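PDB 4B4O: epimerase family protein SDR39U1, which probably acts as an NADP-dependent oxidoreductase of the short-chain dehydrogenase/reductase family and binds NADPH in a Rossmann-type domain. Local coordinates for residues V30-G35 with I39-L44; S47-C52 with A90-K95. The protein carries 3 engineered substitutions. One frame throughout, in Å; residues are numbered along the deposited sequence.

Interaction 1: residues V30-G35 with I39-L44; sequences VSRKPG and ITWDEL. With NDP (NADPH dihydro-nicotinamide-adenine-dinucleotide phosphate), chain I.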
# COMPACT_ATOMS: atom_id res chain seq x y z
N VAL A 30 -6.29 8.26 13.18
CA VAL A 30 -6.78 9.54 12.69
C VAL A 30 -7.78 9.24 11.57
O VAL A 30 -7.48 8.47 10.67
CB VAL A 30 -5.68 10.50 12.19
CG1 VAL A 30 -6.28 11.87 11.94
CG2 VAL A 30 -4.57 10.60 13.21
N SER A 31 -8.95 9.85 11.65
CA SER A 31 -10.05 9.53 10.76
C SER A 31 -10.85 10.77 10.45
O SER A 31 -10.82 11.74 11.20
CB SER A 31 -10.95 8.47 11.43
OG SER A 31 -12.14 8.26 10.72
N ARG A 32 -11.59 10.74 9.34
CA ARG A 32 -12.52 11.83 9.03
C ARG A 32 -13.73 11.84 9.94
O ARG A 32 -14.39 12.86 10.09
CB ARG A 32 -12.98 11.73 7.59
CG ARG A 32 -11.93 12.18 6.59
CD ARG A 32 -12.35 11.82 5.18
NE ARG A 32 -12.51 10.38 5.06
CZ ARG A 32 -13.04 9.77 4.02
NH1 ARG A 32 -13.45 10.44 2.96
NH2 ARG A 32 -13.15 8.45 4.05
N LYS A 33 -14.05 10.69 10.52
CA LYS A 33 -15.25 10.55 11.35
C LYS A 33 -14.80 10.22 12.78
O LYS A 33 -13.91 9.40 12.98
CB LYS A 33 -16.19 9.45 10.77
CG LYS A 33 -17.46 9.93 10.03
CD LYS A 33 -17.29 11.17 9.12
CE LYS A 33 -18.61 11.68 8.53
NZ LYS A 33 -18.49 13.10 8.09
N PRO A 34 -15.41 10.88 13.77
CA PRO A 34 -14.93 10.71 15.14
C PRO A 34 -15.33 9.36 15.71
O PRO A 34 -16.00 8.57 15.04
CB PRO A 34 -15.62 11.84 15.91
CG PRO A 34 -16.90 12.05 15.17
CD PRO A 34 -16.59 11.78 13.71
N GLY A 35 -14.92 9.12 16.95
CA GLY A 35 -15.29 7.90 17.65
C GLY A 35 -14.21 7.42 18.61
O GLY A 35 -13.20 8.11 18.83
N ILE A 39 -8.92 10.12 16.73
CA ILE A 39 -9.12 11.55 16.66
C ILE A 39 -9.34 11.93 15.20
O ILE A 39 -8.89 11.25 14.30
CB ILE A 39 -7.94 12.35 17.28
CG1 ILE A 39 -6.63 12.21 16.48
CG2 ILE A 39 -7.65 11.87 18.72
CD1 ILE A 39 -5.54 13.20 16.84
N THR A 40 -10.03 13.04 14.97
CA THR A 40 -10.29 13.52 13.61
C THR A 40 -9.17 14.41 13.08
O THR A 40 -8.34 14.91 13.84
CB THR A 40 -11.60 14.30 13.53
OG1 THR A 40 -11.50 15.46 14.35
CG2 THR A 40 -12.77 13.47 14.00
N TRP A 41 -9.15 14.62 11.77
CA TRP A 41 -8.19 15.52 11.12
C TRP A 41 -8.35 16.93 11.61
O TRP A 41 -7.37 17.61 11.89
CB TRP A 41 -8.29 15.46 9.59
CG TRP A 41 -7.91 14.08 9.10
CD1 TRP A 41 -8.76 13.05 8.72
CD2 TRP A 41 -6.57 13.49 9.02
NE1 TRP A 41 -8.07 11.92 8.39
CE2 TRP A 41 -6.75 12.12 8.54
CE3 TRP A 41 -5.29 13.95 9.26
CZ2 TRP A 41 -5.68 11.28 8.32
CZ3 TRP A 41 -4.22 13.09 9.03
CH2 TRP A 41 -4.41 11.79 8.57
N ASP A 42 -9.60 17.36 11.75
CA ASP A 42 -9.88 18.69 12.27
C ASP A 42 -9.31 18.86 13.67
O ASP A 42 -8.80 19.92 14.02
CB ASP A 42 -11.39 18.97 12.28
CG ASP A 42 -11.97 19.13 10.88
OD1 ASP A 42 -11.19 19.24 9.91
OD2 ASP A 42 -13.21 19.16 10.77
N GLU A 43 -9.43 17.81 14.48
CA GLU A 43 -8.93 17.85 15.85
C GLU A 43 -7.41 17.88 15.88
O GLU A 43 -6.85 18.60 16.69
CB GLU A 43 -9.51 16.67 16.64
CG GLU A 43 -8.86 16.32 17.99
CD GLU A 43 -9.75 15.30 18.75
OE1 GLU A 43 -10.53 14.53 18.09
OE2 GLU A 43 -9.72 15.27 20.01
N LEU A 44 -6.76 17.14 15.00
CA LEU A 44 -5.30 17.17 14.91
C LEU A 44 -4.76 18.55 14.54
O LEU A 44 -3.75 18.98 15.08
CB LEU A 44 -4.82 16.15 13.87
CG LEU A 44 -3.32 16.08 13.57
CD1 LEU A 44 -2.58 15.46 14.74
CD2 LEU A 44 -3.13 15.28 12.31
PA NDP I . -8.33 2.06 2.14
O1A NDP I . -9.14 2.81 1.05
O2A NDP I . -8.87 0.75 2.75
O5B NDP I . -8.09 2.98 3.47
C5B NDP I . -7.98 4.38 3.26
C4B NDP I . -8.41 5.08 4.53
O4B NDP I . -8.09 6.46 4.37
C3B NDP I . -9.92 4.96 4.76
O3B NDP I . -10.27 4.00 5.80
C2B NDP I . -10.35 6.36 5.18
O2B NDP I . -10.39 6.50 6.59
C1B NDP I . -9.23 7.24 4.71
N9A NDP I . -9.72 7.90 3.49
C8A NDP I . -10.40 7.42 2.41
N7A NDP I . -10.69 8.48 1.54
C5A NDP I . -10.18 9.61 2.11
C6A NDP I . -10.10 11.04 1.78
N6A NDP I . -10.60 11.53 0.63
N1A NDP I . -9.49 11.87 2.65
C2A NDP I . -8.99 11.39 3.83
N3A NDP I . -9.00 10.09 4.19
C4A NDP I . -9.55 9.21 3.38
O3 NDP I . -6.89 1.90 1.42
PN NDP I . -5.82 0.76 1.80
O1N NDP I . -5.95 0.45 3.29
O2N NDP I . -5.94 -0.39 0.84
O5D NDP I . -4.39 1.52 1.49
C5D NDP I . -4.10 2.65 2.35
C4D NDP I . -3.06 3.56 1.75
O4D NDP I . -2.09 2.69 1.17
C3D NDP I . -3.56 4.46 0.60
O3D NDP I . -2.94 5.78 0.68
C2D NDP I . -3.18 3.69 -0.67
O2D NDP I . -2.78 4.45 -1.82
C1D NDP I . -1.93 2.97 -0.23
N1N NDP I . -1.65 1.75 -1.00
C2N NDP I . -2.54 0.75 -1.06
C3N NDP I . -2.26 -0.39 -1.79
C7N NDP I . -3.27 -1.48 -1.81
O7N NDP I . -4.15 -1.47 -0.96
N7N NDP I . -3.22 -2.44 -2.74
C4N NDP I . -0.96 -0.58 -2.48
C5N NDP I . -0.06 0.57 -2.34
C6N NDP I . -0.45 1.67 -1.60
P2B NDP I . -11.66 7.32 7.28
O1X NDP I . -11.37 8.80 7.06
O2X NDP I . -12.96 6.85 6.56
O3X NDP I . -11.42 6.84 8.73
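V30 and I39 pair in parallel where strand 38-40 forms the edge of the sheet; there S31 N donates to I39 O (3.0 Å, 151°) and W41 N gives S31 O a weak bond. Two CA-H...O contacts accompany them, V30 CA to I39 O at 3.2 Å and T40 CA to S31 O. At the start of helix 41-47, T40 and E43 form a capping box, E43 N giving T40 OG1 a 3.1 Å bond and T40 N a weak one back to E43 OE1.

Among the apolar contacts, V30 lays CG1 over the centre of the W41 six-membered ring, a CH-pi contact 3.3 Å from the centroid. That methyl lies anti to the backbone N (chi1 -170°), while CG2 packs on I39 CG1. T40 CG2 rests on P34 CB at 3.8 Å. Were W41 replaced by an alanine, V30 CG1 would probably lose its aromatic partner and a gap would open beside A59 and L89.

This is the end of the second strand of a Rossmann fold, here carrying the site for the 2'-phosphate of NADPH. S31 OG bonds its oxygen O3X and accepts from K33 N, an ST turn. R32 grips phosphate oxygen O1X with both N and NE (2.8 Å from NE) and O2X with NH2, its guanidinium face lying over adenine C5A.

Interaction 2: residues S47-C52 with A90-K95; sequences SGLPSC and AKAITK
The loop 47-52 passes beside the last turns of helix 72-95, coming closest at L49 and A92, whose CA atoms are 5.4 Å apart. G48, with its positive phi of 97°, turns the backbone out of the preceding helix just before L49; a CB at these backbone angles would collide with the carbonyl O of S47, which accounts for the glycine.

The contact itself is apolar and is carried by L49, which points at the helix. Its CB sits 4.0 Å from A92 O, and the methyl of A92 meets the branch as well, with CD1 4.1 Å from A92 CB. CG lies opposite the backbone N (chi1 -164°), which sends the fork over the helix surface. There CD2 reaches I93 CG1 at 4.2 Å, crossing that side chain obliquely even though I93 leaves its backbone in a direction away from the loop.

In the Rossmann-type sheet, the loop belongs to the crossover that returns the chain from edge strand 38-40 to strand 54-57, and the helix leads on to strand 102-108. L49 thus fills the corner between these two connections, with L4 of strand 2-6 also against it and P100 touching both L49 and I93. A92 has a further apolar neighbour in L44 of helix 41-47.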
# COMPACT_ATOMS: atom_id res chain seq x y z
N SER A 47 -5.60 21.04 17.89
CA SER A 47 -4.92 20.87 19.17
C SER A 47 -3.62 20.07 19.09
O SER A 47 -2.93 19.92 20.08
CB SER A 47 -5.87 20.27 20.20
OG SER A 47 -6.57 19.17 19.66
N GLY A 48 -3.26 19.58 17.90
CA GLY A 48 -1.91 19.04 17.70
C GLY A 48 -1.79 17.55 17.83
O GLY A 48 -2.79 16.84 17.95
N LEU A 49 -0.56 17.07 17.82
CA LEU A 49 -0.29 15.64 17.81
C LEU A 49 -0.53 15.05 19.20
O LEU A 49 0.05 15.53 20.16
CB LEU A 49 1.16 15.40 17.37
CG LEU A 49 1.55 13.98 16.94
CD1 LEU A 49 1.11 13.62 15.52
CD2 LEU A 49 3.06 13.79 17.07
N PRO A 50 -1.40 14.04 19.33
CA PRO A 50 -1.56 13.40 20.64
C PRO A 50 -0.31 12.63 21.01
O PRO A 50 0.52 12.35 20.14
CB PRO A 50 -2.73 12.44 20.45
CG PRO A 50 -2.85 12.23 18.98
CD PRO A 50 -2.30 13.46 18.32
N SER A 51 -0.17 12.30 22.29
CA SER A 51 1.02 11.57 22.77
C SER A 51 1.17 10.26 21.99
O SER A 51 0.25 9.45 21.94
CB SER A 51 0.95 11.29 24.27
OG SER A 51 0.61 12.44 25.01
N CYS A 52 2.32 10.12 21.34
CA CYS A 52 2.62 8.91 20.65
C CYS A 52 4.13 8.77 20.45
O CYS A 52 4.85 9.77 20.36
CB CYS A 52 1.90 8.85 19.30
SG CYS A 52 2.38 10.17 18.17
N ALA A 90 2.94 15.58 9.21
CA ALA A 90 4.33 16.05 9.19
C ALA A 90 4.54 17.33 10.01
O ALA A 90 5.41 17.40 10.86
CB ALA A 90 4.77 16.27 7.75
N LYS A 91 3.70 18.33 9.75
CA LYS A 91 3.77 19.58 10.49
C LYS A 91 3.48 19.39 11.98
O LYS A 91 4.08 20.04 12.83
CB LYS A 91 2.83 20.63 9.89
CG LYS A 91 3.29 21.10 8.51
CD LYS A 91 2.41 22.21 7.95
CE LYS A 91 2.88 22.71 6.57
NZ LYS A 91 2.66 24.19 6.42
N ALA A 92 2.57 18.47 12.30
CA ALA A 92 2.23 18.18 13.70
C ALA A 92 3.40 17.56 14.43
O ALA A 92 3.68 17.91 15.58
CB ALA A 92 1.01 17.28 13.78
N ILE A 93 4.11 16.66 13.75
CA ILE A 93 5.32 16.06 14.30
C ILE A 93 6.42 17.10 14.53
O ILE A 93 7.01 17.15 15.59
CB ILE A 93 5.89 14.98 13.38
CG1 ILE A 93 4.96 13.75 13.33
CG2 ILE A 93 7.28 14.61 13.88
CD1 ILE A 93 5.33 12.74 12.28
N THR A 94 6.68 17.93 13.53
CA THR A 94 7.69 18.96 13.60
C THR A 94 7.45 19.88 14.78
O THR A 94 8.39 20.29 15.43
CB THR A 94 7.77 19.80 12.31
OG1 THR A 94 8.30 18.99 11.25
CG2 THR A 94 8.68 21.02 12.49
N LYS A 95 6.19 20.22 15.06
CA LYS A 95 5.91 21.19 16.12
C LYS A 95 5.51 20.55 17.46
O LYS A 95 5.26 21.26 18.43
CB LYS A 95 4.90 22.26 15.67
CG LYS A 95 3.44 21.81 15.62
CD LYS A 95 2.49 22.96 15.28
CE LYS A 95 1.03 22.46 15.20
NZ LYS A 95 0.11 23.54 15.73

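Overall arrangement
The two contacts follow one another along the chain, joined through helix 41-47, and their centres lie 13 Å apart on the same side of the molecule. They share one hydrophobic patch. From interaction 1, L44 CD1 packs 4.1 Å from A92 CB and 3.8 Å from L49 CA, while I39 CD1 meets P50 CD at 3.6 Å. Helix 72-95 spans both: T85 and L89 touch W41, and its last turns receive the loop 47-52. Of the two, only interaction 1 reaches the cofactor: S31 and R32 bind the 2'-phosphate of NADPH, and the side chain of A59, another NADP-binding residue, lies about 4 Å from that of W41, whereas interaction 2 is packing remote from the pocket.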